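Side-chain contact in mandelate racemase/muconate lactonizing enzyme (Jannaschia sp., PDB 4J3Z), which belongs to the enolase superfamily and probably abstracts a proton alpha to a substrate carboxylate, its substrate being unknown: residues Q85-T90 and V266-Q271. Sequence-based numbering, arbitrary orientation.
Sequences QRPDPT and VTEFTQ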
loop_
_atom_site.group_PDB
_atom_site.type_symbol
_atom_site.label_atom_id
_atom_site.label_comp_id
_atom_site.label_asym_id
_atom_site.label_seq_id
_atom_site.Cartn_x
_atom_site.Cartn_y
_atom_site.Cartn_z
ATOM N N GLN D 85 4.090 -29.574 -6.935
ATOM C CA GLN D 85 3.796 -28.798 -5.734
ATOM C C GLN D 85 3.174 -27.429 -6.076
ATOM O O GLN D 85 3.483 -26.412 -5.458
ATOM C CB GLN D 85 5.048 -28.675 -4.850
ATOM C CG GLN D 85 4.790 -28.912 -3.371
ATOM C CD GLN D 85 6.073 -29.063 -2.563
ATOM O OE1 GLN D 85 6.688 -28.072 -2.161
ATOM N NE2 GLN D 85 6.478 -30.308 -2.312
ATOM N N ARG D 86 2.303 -27.429 -7.082
ATOM C CA ARG D 86 1.453 -26.287 -7.409
ATOM C C ARG D 86 0.119 -26.735 -8.023
ATOM O O ARG D 86 0.055 -27.793 -8.655
ATOM C CB ARG D 86 2.160 -25.229 -8.285
ATOM C CG ARG D 86 3.131 -25.704 -9.366
ATOM C CD ARG D 86 2.483 -26.392 -10.568
ATOM N NE ARG D 86 1.166 -25.903 -10.961
ATOM C CZ ARG D 86 0.922 -24.815 -11.691
ATOM N NH1 ARG D 86 1.907 -24.027 -12.107
ATOM N NH2 ARG D 86 -0.335 -24.502 -11.986
ATOM N N PRO D 87 -0.952 -25.927 -7.833
ATOM C CA PRO D 87 -2.319 -26.323 -8.193
ATOM C C PRO D 87 -2.455 -26.883 -9.602
ATOM O O PRO D 87 -1.978 -26.267 -10.567
ATOM C CB PRO D 87 -3.103 -25.019 -8.063
ATOM C CG PRO D 87 -2.383 -24.275 -6.999
ATOM C CD PRO D 87 -0.925 -24.600 -7.183
ATOM N N ASP D 88 -3.110 -28.040 -9.701
ATOM C CA ASP D 88 -3.338 -28.711 -10.974
ATOM C C ASP D 88 -4.735 -29.303 -11.012
ATOM O O ASP D 88 -4.940 -30.404 -10.511
ATOM C CB ASP D 88 -2.312 -29.833 -11.194
ATOM C CG ASP D 88 -2.363 -30.409 -12.611
ATOM O OD1 ASP D 88 -3.453 -30.437 -13.223
ATOM O OD2 ASP D 88 -1.309 -30.828 -13.120
ATOM N N PRO D 89 -5.689 -28.597 -11.647
ATOM C CA PRO D 89 -7.080 -29.034 -11.610
ATOM C C PRO D 89 -7.287 -30.445 -12.160
ATOM O O PRO D 89 -8.194 -31.146 -11.705
ATOM C CB PRO D 89 -7.807 -27.996 -12.480
ATOM C CG PRO D 89 -6.752 -27.379 -13.326
ATOM C CD PRO D 89 -5.505 -27.407 -12.497
ATOM N N THR D 90 -6.465 -30.851 -13.129
ATOM C CA THR D 90 -6.550 -32.196 -13.702
ATOM C C THR D 90 -6.114 -33.263 -12.691
ATOM O O THR D 90 -6.890 -34.164 -12.369
ATOM C CB THR D 90 -5.748 -32.301 -15.021
ATOM O OG1 THR D 90 -6.314 -31.409 -15.988
ATOM C CG2 THR D 90 -5.784 -33.709 -15.586
ATOM N N VAL D 266 -6.273 -24.696 -1.816
ATOM C CA VAL D 266 -6.590 -23.658 -0.838
ATOM C C VAL D 266 -5.790 -22.368 -1.066
ATOM O O VAL D 266 -6.272 -21.277 -0.751
ATOM C CB VAL D 266 -6.453 -24.205 0.617
ATOM C CG1 VAL D 266 -5.000 -24.229 1.088
ATOM C CG2 VAL D 266 -7.327 -23.423 1.587
ATOM N N THR D 267 -4.589 -22.486 -1.641
ATOM C CA THR D 267 -3.783 -21.316 -2.023
ATOM C C THR D 267 -4.430 -20.406 -3.081
ATOM O O THR D 267 -4.236 -19.182 -3.054
ATOM C CB THR D 267 -2.372 -21.715 -2.500
ATOM O OG1 THR D 267 -1.545 -20.547 -2.604
ATOM C CG2 THR D 267 -2.412 -22.464 -3.861
ATOM N N GLU D 268 -5.175 -20.993 -4.016
ATOM C CA GLU D 268 -5.790 -20.218 -5.098
ATOM C C GLU D 268 -7.012 -19.473 -4.592
ATOM O O GLU D 268 -7.217 -18.305 -4.924
ATOM C CB GLU D 268 -6.151 -21.109 -6.289
ATOM C CG GLU D 268 -5.000 -21.355 -7.254
ATOM C CD GLU D 268 -5.382 -22.183 -8.476
ATOM O OE1 GLU D 268 -6.495 -22.775 -8.528
ATOM O OE2 GLU D 268 -4.543 -22.264 -9.395
ATOM N N PHE D 269 -7.820 -20.162 -3.786
ATOM C CA PHE D 269 -8.917 -19.546 -3.066
ATOM C C PHE D 269 -8.435 -18.372 -2.203
ATOM O O PHE D 269 -9.057 -17.307 -2.216
ATOM C CB PHE D 269 -9.640 -20.600 -2.219
ATOM C CG PHE D 269 -10.502 -21.533 -3.026
ATOM C CD1 PHE D 269 -9.961 -22.668 -3.615
ATOM C CD2 PHE D 269 -11.854 -21.265 -3.210
ATOM C CE1 PHE D 269 -10.747 -23.525 -4.370
ATOM C CE2 PHE D 269 -12.649 -22.121 -3.957
ATOM C CZ PHE D 269 -12.095 -23.254 -4.539
ATOM N N THR D 270 -7.334 -18.584 -1.464
ATOM C CA THR D 270 -6.649 -17.540 -0.675
ATOM C C THR D 270 -6.450 -16.259 -1.490
ATOM O O THR D 270 -6.795 -15.160 -1.044
ATOM C CB THR D 270 -5.273 -18.043 -0.169
ATOM O OG1 THR D 270 -5.462 -19.146 0.726
ATOM C CG2 THR D 270 -4.489 -16.941 0.541
ATOM N N GLN D 271 -5.901 -16.411 -2.690
ATOM C CA GLN D 271 -5.721 -15.286 -3.619
ATOM C C GLN D 271 -7.034 -14.586 -3.992
ATOM O O GLN D 271 -7.054 -13.379 -4.189
ATOM C CB GLN D 271 -4.966 -15.744 -4.869
ATOM C CG GLN D 271 -3.450 -15.640 -4.732
ATOM C CD GLN D 271 -2.701 -16.838 -5.296
ATOM O OE1 GLN D 271 -1.880 -17.443 -4.601
ATOM N NE2 GLN D 271 -2.967 -17.185 -6.567
#
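Pro87, just ahead of helix 89-109, which Asp88 N-caps, rests its ring against Thr267 and Glu268 in the first turn of helix 266-274, where the N-terminal domain meets the barrel domain of this enolase-superfamily fold. Glu268 can be followed outward from its backbone. Its CB turns toward the proline, and CG, set anti to the carbonyl carbon (chi1 -84°), comes 3.9 Å from Pro87 CG. The chain then runs extended, bringing CD 3.7 Å from Pro87 CB. At the tip OE1 accepts from Thr264 N, while OE2 lies 3.4 Å from Pro87 CB and forms a salt bridge with Arg86 NH2 of the second subunit. Glutamate suits this place: its CG methylene touches the apolar ring, and its carboxylate packs there too while meeting a charge across the interface. With an alanine in place of Glu268, that arginine would probably lose its carboxylate mate and a gap would open beside Pro87. Thr267 adds a methyl, CG2, 3.6 Å from Pro87 CG, the two side chains crossing at about a right angle; the polar partner of its hydroxyl is Asp241 of the second subunit. Proline, with no backbone N-H to satisfy, offers this buried surface at little polar cost. Arg86 of the same chain turns the NE edge of its guanidinium to the proline carbonyl: NH2 donates to Pro87 O at 2.8 Å in the carbonyl plane, and NE approaches the same oxygen from above that plane at 3.2 Å.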